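PDB 5OAK: bazooka, isoform C,LD29223p from Drosophila melanogaster, which acts in cell polarity, its first PDZ domain binding the PDZ-binding motif of Par6, and probably binds phosphatidylinositol and phosphatidic acid. Local coordinates for residues 7-12 with 47-52; 11-16 with 77-82; 19-24 with 36-41; 57-62 with 83-88. All blocks are in the same frame, centred on the assembly; numbering follows the deposited sequence.

Contact 1: 7-12 with 47-52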
loop_
_atom_site.group_PDB
_atom_site.type_symbol
_atom_site.label_atom_id
_atom_site.label_comp_id
_atom_site.label_asym_id
_atom_site.label_seq_id
_atom_site.Cartn_x
_atom_site.Cartn_y
_atom_site.Cartn_z
ATOM N N GLU A 7 11.974 0.493 4.181
ATOM C CA GLU A 7 11.599 1.175 5.417
ATOM C C GLU A 7 10.240 0.691 5.849
ATOM O O GLU A 7 9.365 0.540 5.008
ATOM C CB GLU A 7 11.500 2.715 5.250
ATOM C CG GLU A 7 12.535 3.451 4.421
ATOM C CD GLU A 7 12.288 4.946 4.537
ATOM O OE1 GLU A 7 11.629 5.342 5.530
ATOM O OE2 GLU A 7 12.700 5.706 3.647
ATOM N N MET A 8 10.060 0.449 7.133
ATOM C CA MET A 8 8.730 0.071 7.608
ATOM C C MET A 8 7.990 1.314 8.111
ATOM O O MET A 8 8.474 2.075 8.961
ATOM C CB MET A 8 8.819 -1.006 8.698
ATOM C CG MET A 8 7.453 -1.560 9.140
ATOM S SD MET A 8 6.680 -2.639 7.898
ATOM C CE MET A 8 7.657 -4.156 8.068
ATOM N N LEU A 9 6.816 1.520 7.533
ATOM C CA LEU A 9 5.948 2.645 7.857
ATOM C C LEU A 9 4.727 2.148 8.612
ATOM O O LEU A 9 4.326 0.985 8.497
ATOM C CB LEU A 9 5.470 3.360 6.586
ATOM C CG LEU A 9 6.598 3.783 5.644
ATOM C CD1 LEU A 9 6.029 4.519 4.407
ATOM C CD2 LEU A 9 7.654 4.624 6.367
ATOM N N LEU A 10 4.106 3.063 9.347
ATOM C CA LEU A 10 2.891 2.732 10.088
ATOM C C LEU A 10 1.815 3.711 9.669
ATOM O O LEU A 10 2.025 4.939 9.762
ATOM C CB LEU A 10 3.137 2.843 11.582
ATOM C CG LEU A 10 1.927 2.620 12.467
ATOM C CD1 LEU A 10 1.398 1.197 12.362
ATOM C CD2 LEU A 10 2.265 2.939 13.893
ATOM N N ILE A 11 0.699 3.192 9.175
ATOM C CA ILE A 11 -0.457 4.035 8.842
ATOM C C ILE A 11 -1.585 3.654 9.779
ATOM O O ILE A 11 -1.971 2.477 9.829
ATOM C CB ILE A 11 -0.926 3.823 7.370
ATOM C CG1 ILE A 11 0.187 4.169 6.420
ATOM C CG2 ILE A 11 -2.127 4.696 7.030
ATOM C CD1 ILE A 11 -0.241 3.802 4.999
ATOM N N ILE A 12 -2.172 4.614 10.481
ATOM C CA ILE A 12 -3.302 4.299 11.348
ATOM C C ILE A 12 -4.558 4.144 10.460
ATOM O O ILE A 12 -4.803 4.972 9.578
ATOM C CB ILE A 12 -3.502 5.406 12.397
ATOM C CG1 ILE A 12 -2.192 5.607 13.191
ATOM C CG2 ILE A 12 -4.677 5.098 13.341
ATOM C CD1 ILE A 12 -1.604 4.342 13.788
ATOM N N GLY A 47 1.748 8.859 7.860
ATOM C CA GLY A 47 2.599 7.689 8.013
ATOM C C GLY A 47 3.835 7.701 7.136
ATOM O O GLY A 47 4.611 6.733 7.162
ATOM N N ARG A 48 4.038 8.796 6.411
ATOM C CA ARG A 48 5.249 9.065 5.613
ATOM C C ARG A 48 5.308 8.308 4.295
ATOM O O ARG A 48 6.368 8.155 3.718
ATOM C CB ARG A 48 6.538 8.815 6.425
ATOM C CG ARG A 48 6.523 9.533 7.784
ATOM C CD ARG A 48 7.949 9.573 8.406
ATOM N NE ARG A 48 8.987 9.776 7.381
ATOM C CZ ARG A 48 9.530 10.944 7.053
ATOM N NH1 ARG A 48 10.442 10.982 6.095
ATOM N NH2 ARG A 48 9.178 12.064 7.684
ATOM N N LEU A 49 4.157 7.878 3.798
ATOM C CA LEU A 49 4.062 7.366 2.432
ATOM C C LEU A 49 4.273 8.520 1.447
ATOM O O LEU A 49 3.781 9.648 1.667
ATOM C CB LEU A 49 2.687 6.731 2.189
ATOM C CG LEU A 49 2.526 5.271 2.538
ATOM C CD1 LEU A 49 1.096 4.901 2.256
ATOM C CD2 LEU A 49 3.403 4.322 1.710
ATOM N N ARG A 50 4.971 8.251 0.354
ATOM C CA ARG A 50 5.260 9.248 -0.682
ATOM C C ARG A 50 5.068 8.692 -2.076
ATOM O O ARG A 50 5.219 7.485 -2.301
ATOM C CB ARG A 50 6.680 9.753 -0.544
ATOM C CG ARG A 50 6.869 10.497 0.754
ATOM C CD ARG A 50 8.007 11.420 0.697
ATOM N NE ARG A 50 9.246 10.688 0.833
ATOM C CZ ARG A 50 9.817 10.378 1.991
ATOM N NH1 ARG A 50 9.241 10.720 3.141
ATOM N NH2 ARG A 50 10.977 9.730 1.986
ATOM N N ARG A 51 4.735 9.582 -3.011
ATOM C CA ARG A 51 4.698 9.234 -4.422
ATOM C C ARG A 51 5.993 8.498 -4.831
ATOM O O ARG A 51 7.098 8.865 -4.395
ATOM C CB ARG A 51 4.490 10.486 -5.267
ATOM C CG ARG A 51 4.513 10.203 -6.765
ATOM C CD ARG A 51 4.149 11.429 -7.599
ATOM N NE ARG A 51 4.471 11.224 -9.017
ATOM C CZ ARG A 51 3.718 10.566 -9.912
ATOM N NH1 ARG A 51 2.547 10.007 -9.568
ATOM N NH2 ARG A 51 4.143 10.477 -11.175
ATOM N N ASP A 52 5.831 7.473 -5.666
ATOM C CA ASP A 52 6.921 6.611 -6.161
ATOM C C ASP A 52 7.499 5.623 -5.113
ATOM O O ASP A 52 8.390 4.842 -5.456
ATOM C CB ASP A 52 8.055 7.451 -6.792
ATOM C CG ASP A 52 7.613 8.179 -8.054
ATOM O OD1 ASP A 52 6.834 7.602 -8.840
ATOM O OD2 ASP A 52 8.042 9.343 -8.250
HETATM O O HOH W 1 5.468 5.643 9.526
#

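Contact 2: 11-16 with 77-82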
loop_
_atom_site.group_PDB
_atom_site.type_symbol
_atom_site.label_atom_id
_atom_site.label_comp_id
_atom_site.label_asym_id
_atom_site.label_seq_id
_atom_site.Cartn_x
_atom_site.Cartn_y
_atom_site.Cartn_z
ATOM N N ILE A 11 0.699 3.192 9.175
ATOM C CA ILE A 11 -0.457 4.035 8.842
ATOM C C ILE A 11 -1.585 3.654 9.779
ATOM O O ILE A 11 -1.971 2.477 9.829
ATOM C CB ILE A 11 -0.926 3.823 7.370
ATOM C CG1 ILE A 11 0.187 4.169 6.420
ATOM C CG2 ILE A 11 -2.127 4.696 7.030
ATOM C CD1 ILE A 11 -0.241 3.802 4.999
ATOM N N ILE A 12 -2.172 4.614 10.481
ATOM C CA ILE A 12 -3.302 4.299 11.348
ATOM C C ILE A 12 -4.558 4.144 10.460
ATOM O O ILE A 12 -4.803 4.972 9.578
ATOM C CB ILE A 12 -3.502 5.406 12.397
ATOM C CG1 ILE A 12 -2.192 5.607 13.191
ATOM C CG2 ILE A 12 -4.677 5.098 13.341
ATOM C CD1 ILE A 12 -1.604 4.342 13.788
ATOM N N ASN A 13 -5.342 3.095 10.680
ATOM C CA ASN A 13 -6.510 2.847 9.843
ATOM C C ASN A 13 -7.731 3.492 10.479
ATOM O O ASN A 13 -7.886 3.455 11.665
ATOM C CB ASN A 13 -6.715 1.340 9.672
ATOM C CG ASN A 13 -7.765 1.012 8.634
ATOM O OD1 ASN A 13 -8.076 1.828 7.773
ATOM N ND2 ASN A 13 -8.305 -0.188 8.705
ATOM N N GLU A 14 -8.484 4.205 9.708
ATOM C CA GLU A 14 -9.754 4.799 10.157
ATOM C C GLU A 14 -10.839 4.013 9.455
ATOM O O GLU A 14 -10.957 4.078 8.223
ATOM C CB GLU A 14 -9.792 6.264 9.779
ATOM C CG GLU A 14 -11.097 6.917 10.204
ATOM C CD GLU A 14 -11.141 8.392 9.831
ATOM O OE1 GLU A 14 -10.063 9.033 9.679
ATOM O OE2 GLU A 14 -12.269 8.887 9.651
ATOM N N TYR A 15 -11.619 3.269 10.212
ATOM C CA TYR A 15 -12.561 2.322 9.583
ATOM C C TYR A 15 -13.644 3.076 8.785
ATOM O O TYR A 15 -14.297 4.016 9.316
ATOM C CB TYR A 15 -13.215 1.448 10.646
ATOM C CG TYR A 15 -12.252 0.568 11.369
ATOM C CD1 TYR A 15 -11.526 -0.386 10.683
ATOM C CD2 TYR A 15 -12.067 0.700 12.734
ATOM C CE1 TYR A 15 -10.679 -1.217 11.373
ATOM C CE2 TYR A 15 -11.197 -0.105 13.427
ATOM C CZ TYR A 15 -10.500 -1.054 12.737
ATOM O OH TYR A 15 -9.661 -1.899 13.432
ATOM N N GLY A 16 -13.806 2.723 7.520
ATOM C CA GLY A 16 -14.793 3.381 6.689
ATOM C C GLY A 16 -14.338 4.640 5.981
ATOM O O GLY A 16 -15.092 5.243 5.232
ATOM N N ARG A 77 -8.208 -7.524 3.568
ATOM C CA ARG A 77 -7.979 -8.100 4.882
ATOM C C ARG A 77 -7.264 -7.143 5.841
ATOM O O ARG A 77 -7.684 -6.963 6.996
ATOM C CB ARG A 77 -7.185 -9.399 4.764
ATOM C CG ARG A 77 -8.007 -10.551 4.363
ATOM C CD ARG A 77 -7.216 -11.827 4.737
ATOM N NE ARG A 77 -8.038 -13.017 4.599
ATOM C CZ ARG A 77 -7.764 -14.021 3.782
ATOM N NH1 ARG A 77 -6.666 -13.990 3.057
ATOM N NH2 ARG A 77 -8.581 -15.068 3.712
ATOM N N ALA A 78 -6.212 -6.498 5.361
ATOM C CA ALA A 78 -5.453 -5.585 6.188
ATOM C C ALA A 78 -6.321 -4.422 6.630
ATOM O O ALA A 78 -6.118 -3.876 7.737
ATOM C CB ALA A 78 -4.234 -5.056 5.411
ATOM N N LEU A 79 -7.265 -4.005 5.769
ATOM C CA LEU A 79 -8.122 -2.858 6.100
ATOM C C LEU A 79 -9.158 -3.210 7.158
ATOM O O LEU A 79 -9.874 -2.302 7.640
ATOM C CB LEU A 79 -8.816 -2.289 4.841
ATOM C CG LEU A 79 -7.812 -1.557 3.925
ATOM C CD1 LEU A 79 -8.433 -1.311 2.568
ATOM C CD2 LEU A 79 -7.266 -0.253 4.551
ATOM N N GLU A 80 -9.230 -4.478 7.564
ATOM C CA GLU A 80 -10.016 -4.850 8.736
ATOM C C GLU A 80 -9.268 -4.610 10.023
ATOM O O GLU A 80 -9.874 -4.707 11.099
ATOM C CB GLU A 80 -10.451 -6.337 8.679
ATOM C CG GLU A 80 -11.374 -6.650 7.495
ATOM C CD GLU A 80 -12.780 -6.075 7.637
ATOM O OE1 GLU A 80 -13.213 -5.772 8.776
ATOM O OE2 GLU A 80 -13.465 -5.955 6.598
ATOM N N SER A 81 -7.964 -4.319 9.945
ATOM C CA SER A 81 -7.185 -4.166 11.176
ATOM C C SER A 81 -6.990 -2.688 11.552
ATOM O O SER A 81 -7.279 -1.773 10.762
ATOM C CB SER A 81 -5.845 -4.876 11.055
ATOM O OG SER A 81 -5.008 -4.126 10.218
ATOM N N SER A 82 -6.540 -2.449 12.778
ATOM C CA SER A 82 -6.478 -1.078 13.317
ATOM C C SER A 82 -5.348 -0.239 12.733
ATOM O O SER A 82 -5.341 0.975 12.858
ATOM C CB SER A 82 -6.344 -1.125 14.840
ATOM O OG SER A 82 -5.100 -1.708 15.179
#

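Contact 3: 19-24 with 36-41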
loop_
_atom_site.group_PDB
_atom_site.type_symbol
_atom_site.label_atom_id
_atom_site.label_comp_id
_atom_site.label_asym_id
_atom_site.label_seq_id
_atom_site.Cartn_x
_atom_site.Cartn_y
_atom_site.Cartn_z
ATOM N N LEU A 19 -7.693 6.278 3.422
ATOM C CA LEU A 19 -6.410 6.615 4.035
ATOM C C LEU A 19 -5.622 7.629 3.239
ATOM O O LEU A 19 -4.672 8.241 3.751
ATOM C CB LEU A 19 -5.591 5.339 4.254
ATOM C CG LEU A 19 -6.368 4.357 5.128
ATOM C CD1 LEU A 19 -5.558 3.127 5.387
ATOM C CD2 LEU A 19 -6.804 4.989 6.493
ATOM N N GLY A 20 -6.025 7.845 2.001
ATOM C CA GLY A 20 -5.412 8.900 1.203
ATOM C C GLY A 20 -4.337 8.454 0.232
ATOM O O GLY A 20 -3.470 9.229 -0.121
ATOM N N LEU A 21 -4.399 7.216 -0.240
ATOM C CA LEU A 21 -3.392 6.535 -1.091
ATOM C C LEU A 21 -3.998 6.211 -2.456
ATOM O O LEU A 21 -5.063 5.554 -2.452
ATOM C CB LEU A 21 -2.941 5.185 -0.429
ATOM C CG LEU A 21 -1.840 4.378 -1.078
ATOM C CD1 LEU A 21 -0.659 5.279 -1.067
ATOM C CD2 LEU A 21 -1.558 3.110 -0.304
ATOM N N THR A 22 -3.323 6.506 -3.552
ATOM C CA THR A 22 -3.648 5.925 -4.830
ATOM C C THR A 22 -2.441 5.077 -5.236
ATOM O O THR A 22 -1.336 5.572 -5.187
ATOM C CB THR A 22 -3.884 7.011 -5.877
ATOM O OG1 THR A 22 -4.980 7.821 -5.458
ATOM C CG2 THR A 22 -4.215 6.402 -7.236
ATOM N N ALA A 23 -2.659 3.817 -5.613
ATOM C CA ALA A 23 -1.559 2.926 -5.949
ATOM C C ALA A 23 -1.957 2.100 -7.143
ATOM O O ALA A 23 -3.123 1.890 -7.458
ATOM C CB ALA A 23 -1.237 2.031 -4.797
ATOM N N LEU A 24 -0.956 1.581 -7.804
ATOM C CA LEU A 24 -1.184 0.690 -8.932
ATOM C C LEU A 24 -0.155 -0.425 -8.926
ATOM O O LEU A 24 0.948 -0.255 -8.421
ATOM C CB LEU A 24 -1.121 1.457 -10.249
ATOM C CG LEU A 24 0.164 2.230 -10.525
ATOM C CD1 LEU A 24 1.012 1.489 -11.544
ATOM C CD2 LEU A 24 -0.165 3.630 -11.017
ATOM N N GLN A 36 1.075 6.272 -6.440
ATOM C CA GLN A 36 0.992 7.357 -7.409
ATOM C C GLN A 36 0.672 8.685 -6.741
ATOM O O GLN A 36 1.145 9.734 -7.166
ATOM C CB GLN A 36 -0.080 7.047 -8.452
ATOM C CG GLN A 36 0.223 5.844 -9.325
ATOM C CD GLN A 36 1.443 6.062 -10.198
ATOM O OE1 GLN A 36 2.535 5.595 -9.884
ATOM N NE2 GLN A 36 1.258 6.773 -11.304
ATOM N N HIS A 37 -0.084 8.672 -5.674
ATOM C CA HIS A 37 -0.482 9.922 -5.061
ATOM C C HIS A 37 -0.791 9.693 -3.611
ATOM O O HIS A 37 -1.288 8.614 -3.255
ATOM C CB HIS A 37 -1.704 10.498 -5.754
ATOM C CG HIS A 37 -2.001 11.890 -5.344
ATOM N ND1 HIS A 37 -3.076 12.218 -4.541
ATOM C CD2 HIS A 37 -1.327 13.043 -5.569
ATOM C CE1 HIS A 37 -3.086 13.524 -4.332
ATOM N NE2 HIS A 37 -2.037 14.047 -4.939
ATOM N N VAL A 38 -0.451 10.694 -2.793
ATOM C CA VAL A 38 -0.767 10.674 -1.372
ATOM C C VAL A 38 -1.475 12.003 -1.085
ATOM O O VAL A 38 -0.943 13.099 -1.395
ATOM C CB VAL A 38 0.500 10.538 -0.509
ATOM C CG1 VAL A 38 0.126 10.532 0.958
ATOM C CG2 VAL A 38 1.250 9.226 -0.869
ATOM N N GLU A 39 -2.666 11.925 -0.489
ATOM C CA GLU A 39 -3.469 13.123 -0.254
ATOM C C GLU A 39 -2.874 13.926 0.888
ATOM O O GLU A 39 -2.520 13.358 1.929
ATOM C CB GLU A 39 -4.901 12.717 0.081
ATOM C CG GLU A 39 -5.672 11.934 -1.006
ATOM C CD GLU A 39 -5.782 12.632 -2.340
ATOM O OE1 GLU A 39 -5.827 13.884 -2.397
ATOM O OE2 GLU A 39 -5.856 11.897 -3.339
ATOM N N PRO A 40 -2.786 15.252 0.719
ATOM C CA PRO A 40 -2.247 16.108 1.772
ATOM C C PRO A 40 -3.072 15.979 3.055
ATOM O O PRO A 40 -4.305 15.976 3.013
ATOM C CB PRO A 40 -2.355 17.509 1.191
ATOM C CG PRO A 40 -3.324 17.376 0.090
ATOM C CD PRO A 40 -3.247 16.007 -0.447
ATOM N N GLY A 41 -2.378 15.857 4.180
ATOM C CA GLY A 41 -3.035 15.829 5.465
ATOM C C GLY A 41 -3.631 14.494 5.839
ATOM O O GLY A 41 -4.216 14.339 6.907
HETATM O O HOH W 2 -4.735 9.516 -3.219
#

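Contact 4: 57-62 with 83-88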
loop_
_atom_site.group_PDB
_atom_site.type_symbol
_atom_site.label_atom_id
_atom_site.label_comp_id
_atom_site.label_asym_id
_atom_site.label_seq_id
_atom_site.Cartn_x
_atom_site.Cartn_y
_atom_site.Cartn_z
ATOM N N GLU A 57 5.177 -5.045 1.166
ATOM C CA GLU A 57 4.652 -5.926 2.213
ATOM C C GLU A 57 3.630 -5.167 3.025
ATOM O O GLU A 57 3.834 -3.958 3.308
ATOM C CB GLU A 57 5.813 -6.428 3.105
ATOM C CG GLU A 57 5.459 -7.403 4.203
ATOM C CD GLU A 57 6.707 -7.904 4.938
ATOM O OE1 GLU A 57 6.603 -8.472 6.046
ATOM O OE2 GLU A 57 7.813 -7.728 4.393
ATOM N N ILE A 58 2.540 -5.841 3.405
ATOM C CA ILE A 58 1.511 -5.196 4.226
ATOM C C ILE A 58 1.166 -6.123 5.361
ATOM O O ILE A 58 0.776 -7.259 5.118
ATOM C CB ILE A 58 0.231 -4.853 3.416
ATOM C CG1 ILE A 58 0.608 -3.925 2.254
ATOM C CG2 ILE A 58 -0.816 -4.152 4.361
ATOM C CD1 ILE A 58 -0.535 -3.659 1.336
ATOM N N ASN A 59 1.344 -5.650 6.598
ATOM C CA ASN A 59 1.036 -6.442 7.797
ATOM C C ASN A 59 1.674 -7.826 7.710
ATOM O O ASN A 59 1.056 -8.865 8.003
ATOM C CB ASN A 59 -0.477 -6.533 8.039
ATOM C CG ASN A 59 -1.031 -5.225 8.517
ATOM O OD1 ASN A 59 -0.278 -4.305 8.706
ATOM N ND2 ASN A 59 -2.327 -5.126 8.719
ATOM N N GLY A 60 2.928 -7.832 7.268
ATOM C CA GLY A 60 3.724 -9.051 7.228
ATOM C C GLY A 60 3.524 -9.964 6.035
ATOM O O GLY A 60 4.233 -10.970 5.907
ATOM N N ILE A 61 2.614 -9.592 5.138
ATOM C CA ILE A 61 2.292 -10.405 3.957
ATOM C C ILE A 61 3.082 -9.793 2.785
ATOM O O ILE A 61 2.811 -8.656 2.345
ATOM C CB ILE A 61 0.804 -10.456 3.637
ATOM C CG1 ILE A 61 0.008 -10.984 4.841
ATOM C CG2 ILE A 61 0.558 -11.296 2.365
ATOM C CD1 ILE A 61 0.510 -12.299 5.357
ATOM N N LYS A 62 4.081 -10.520 2.306
ATOM C CA LYS A 62 4.882 -10.071 1.164
ATOM C C LYS A 62 4.050 -10.039 -0.104
ATOM O O LYS A 62 3.351 -11.026 -0.446
ATOM C CB LYS A 62 6.036 -11.005 1.033
ATOM C CG LYS A 62 7.020 -10.692 2.126
ATOM C CD LYS A 62 8.266 -11.547 2.032
ATOM C CE LYS A 62 9.055 -11.441 3.342
ATOM N NZ LYS A 62 10.300 -12.240 3.269
ATOM N N GLU A 83 -4.369 -0.873 12.097
ATOM C CA GLU A 83 -3.276 -0.153 11.488
ATOM C C GLU A 83 -2.636 -1.010 10.428
ATOM O O GLU A 83 -2.782 -2.223 10.416
ATOM C CB GLU A 83 -2.247 0.253 12.513
ATOM C CG GLU A 83 -1.635 -0.923 13.153
ATOM C CD GLU A 83 -0.894 -0.594 14.395
ATOM O OE1 GLU A 83 0.075 -1.321 14.667
ATOM O OE2 GLU A 83 -1.301 0.371 15.082
ATOM N N LEU A 84 -1.930 -0.344 9.530
ATOM C CA LEU A 84 -1.213 -0.995 8.441
ATOM C C LEU A 84 0.271 -0.780 8.637
ATOM O O LEU A 84 0.733 0.374 8.680
ATOM C CB LEU A 84 -1.604 -0.407 7.085
ATOM C CG LEU A 84 -3.085 -0.277 6.735
ATOM C CD1 LEU A 84 -3.227 0.294 5.335
ATOM C CD2 LEU A 84 -3.751 -1.608 6.814
ATOM N N ARG A 85 1.010 -1.857 8.696
ATOM C CA ARG A 85 2.468 -1.820 8.727
ATOM C C ARG A 85 2.925 -2.069 7.298
ATOM O O ARG A 85 2.718 -3.158 6.764
ATOM C CB ARG A 85 3.011 -2.868 9.701
ATOM C CG ARG A 85 2.577 -2.544 11.134
ATOM C CD ARG A 85 2.735 -3.687 12.112
ATOM N NE ARG A 85 2.069 -4.923 11.698
ATOM C CZ ARG A 85 0.757 -5.157 11.778
ATOM N NH1 ARG A 85 -0.102 -4.215 12.229
ATOM N NH2 ARG A 85 0.305 -6.340 11.373
ATOM N N VAL A 86 3.511 -1.062 6.669
ATOM C CA VAL A 86 3.751 -1.110 5.223
ATOM C C VAL A 86 5.221 -0.985 4.952
ATOM O O VAL A 86 5.850 -0.007 5.384
ATOM C CB VAL A 86 2.980 0.071 4.568
ATOM C CG1 VAL A 86 3.107 0.053 3.058
ATOM C CG2 VAL A 86 1.502 0.014 4.969
ATOM N N ARG A 87 5.808 -1.956 4.274
ATOM C CA ARG A 87 7.236 -1.868 3.990
ATOM C C ARG A 87 7.436 -1.326 2.592
ATOM O O ARG A 87 6.822 -1.856 1.640
ATOM C CB ARG A 87 7.905 -3.257 4.117
ATOM C CG ARG A 87 9.399 -3.155 3.919
ATOM C CD ARG A 87 10.105 -4.458 4.416
ATOM N NE ARG A 87 9.641 -5.642 3.710
ATOM C CZ ARG A 87 10.118 -6.109 2.552
ATOM N NH1 ARG A 87 11.104 -5.461 1.923
ATOM N NH2 ARG A 87 9.565 -7.231 2.005
ATOM N N VAL A 88 8.224 -0.245 2.459
ATOM C CA VAL A 88 8.388 0.388 1.157
ATOM C C VAL A 88 9.872 0.516 0.739
ATOM O O VAL A 88 10.749 0.629 1.587
ATOM C CB VAL A 88 7.729 1.817 1.092
ATOM C CG1 VAL A 88 6.250 1.744 1.457
ATOM C CG2 VAL A 88 8.450 2.810 1.993
HETATM O O HOH W 3 4.525 -5.431 7.003
#

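Contact 1: 7-12 with 47-52
Leu9 and Ile11 of strand 7-12 both pack on Leu49, which lies in the loop leading from helix 43-46 to strand 54-58. Leu9 reaches it with one methyl: CD1 sits 3.8 Å from Leu49 CD2, and the two side chains cross obliquely. Ile11 meets the other branch at about a right angle, its CD1 only 3.2 Å from Leu49 CD1, closer than two methyl groups normally sit. That reach depends on CG1 of Ile11 lying beside its own backbone N (chi1 -60°), with CD1 extended beyond it. Leu9 also rests against main chain, CB being 3.5 Å from Gly47 O and CD1 3.7 Å from Arg48 O. With an alanine in place of Leu9, Leu49 CD2 would probably lose its methyl partner and a gap would open beside the Arg48 carbonyl.

A Schellman motif ends helix 43-46, Arg48 taking up a positive phi of 77°, as the PDZ chain passes into the loop before strand 54-58. Next to it, Gly47 CA comes within 3.3 Å of Leu10 O, a spacing in which a beta carbon on Gly47 would collide with that oxygen.

Polar links are indirect. One water accepts from Leu10 N at 2.9 Å and donates to Gly47 O at 2.7 Å. Outside the two segments, Arg90 forms a salt bridge with Glu7 and hydrogen-bonds to Arg48 O.

Contact 2: 11-16 with 77-82
Asn13 makes three hydrogen bonds to segment 77-82, two to carbonyls of the type I turn Ala78-Ser81 and one to Ser82 just beyond it. Its side-chain nitrogen serves two carbonyls, both lying in the amide plane, which fixes the rotation of the group. The bond from Asn13 ND2 to Ser81 O is 2.8 Å long, nearly straight (170°) and nearly along the C=O axis. The one to Leu79 O, also 2.8 Å from Asn13 ND2, is bent to 132° and arrives from above the carbonyl plane. CG anti to the backbone N (chi1 -170°) carries the amide to the Leu79 and Ser81 carbonyls. A leucine in place of Asn13 would probably leave these two carbonyls without their shared donor. In the main chain, Asn13 N donates to Ser82 O at 3.0 Å.

The remaining contacts are van der Waals. Tyr15 lies along the turn, with CE1 3.6 Å from Glu80 O and Tyr15 OH 3.3 Å from Ser82 CA, while Leu79 O sits at the ring edge. Leu79 CD2 touches Asn13 OD1 at 3.9 Å.

The contact thus ties the first strand of the PDZ domain, 7-12, to the connection between its long helix 68-78 and strand 83-89, beside Leu19, which packs on both Asn13 and Leu79.

Contact 3: 19-24 with 36-41
Strand 21-25, the edge of the hairpin with strand 33-38, forms one wall of the PDZ peptide groove, and residues 19-21 fit the carboxylate-binding loop characteristic of PDZ domains. In this antiparallel pair a classic beta bulge places Gln36 and His37 together opposite Thr22. Thr22 N donates to His37 O at 2.9 Å, almost straight at 171°. In return Thr22 O receives two donors, Gln36 N at 2.8 Å and, weakly, His37 N at 3.4 Å.

Toward the loop, Glu39 N donates to Gly20 O at 2.8 Å, in the carbonyl plane, and Val38 CA adds a CA-H...O contact to the same oxygen at 3.3 Å. Gly20 has a phi of 99°, where a beta carbon would jam against the preceding carbonyl. The glycine also lets Glu39 fold over the backbone, its CG 3.8 Å from Gly20 CA. Bent at chi2 (-57°), Glu39 presents OE2 to His37 ND1, which donates a weak bond at 3.0 Å. A water donates to the same Glu39 OE2 at 2.6 Å and hydrogen-bonds to Thr22 OG1.

Thr22 and Ala23 also pair antiparallel with a strand of the second subunit. Leu21 packs on Leu117 and Thr22 on His116 of that chain, at the C-terminal end of the engineered fusion, consistent with the Par6 PDZ-binding motif lying in the groove of another copy.

Leu21 and Val38 lie on an apolar face, whereas Thr22 and His37 share a polar, hydrated one on which the Glu39 carboxylate would tend to stabilise a protonated imidazole.

Contact 4: 57-62 with 83-88
Asn59 lies flat over the guanidinium of Arg85, the amide and guanidinium planes only 4° apart although the side chains themselves cross at about a right angle. In the conformer described, Asn59 OD1 sits above the centre of the group, 3.4 Å from Arg85 CZ. The same oxygen accepts an almost straight bond from Arg85 N at 2.8 Å, so one atom serves both the backbone and the stack. Asn59 N returns a bond to Arg85 O at 2.9 Å, and its ND2 makes a weak one to Glu83 O. Asn59 stands in the type I' turn from Ile58 to Ile61.

Glu57 and Arg87 meet quite differently. Their carboxylate and guanidinium planes stand 78° apart, and Arg87 grips a single oxygen side-on: Glu57 OE2 is 2.9 Å from Arg87 NE and 3.0 Å from Arg87 NH2, both bonds lying close to the guanidinium plane. A bend at chi3 (60°) turns Arg87 onto the extended glutamate. In the main chain, Arg87 N donates to Glu57 O at 3.0 Å.

Strands 54-58 and 83-89 are thereby neighbours in the PDZ sheet, strand 7-12 pairs with the other edge of 83-89, and helix 68-78 packs on Ile58, Asn59 and Leu84.

All four contacts lie within the Bazooka PDZ domain. Contacts 1 and 2 both start from strand 7-12, with centres about 14 Å apart, and share Ile11 and Ile12. Contact 3 is nested inside the chain loops closed by both. Contact 4 follows contacts 1 and 3 in sequence but interlocks with contact 2, whose segments alternate with its own. Strand 83-89, used in contact 4, neighbours strand 7-12 in the sheet. Contacts 3 and 4, about 16 Å apart between centres, lie on opposite sides of the chain's centre, yet Leu19 links contact 3 with contacts 2 and 4. The sheet, the helix 68-78 connection and the peptide-binding edge strand are thus joined in one compact domain.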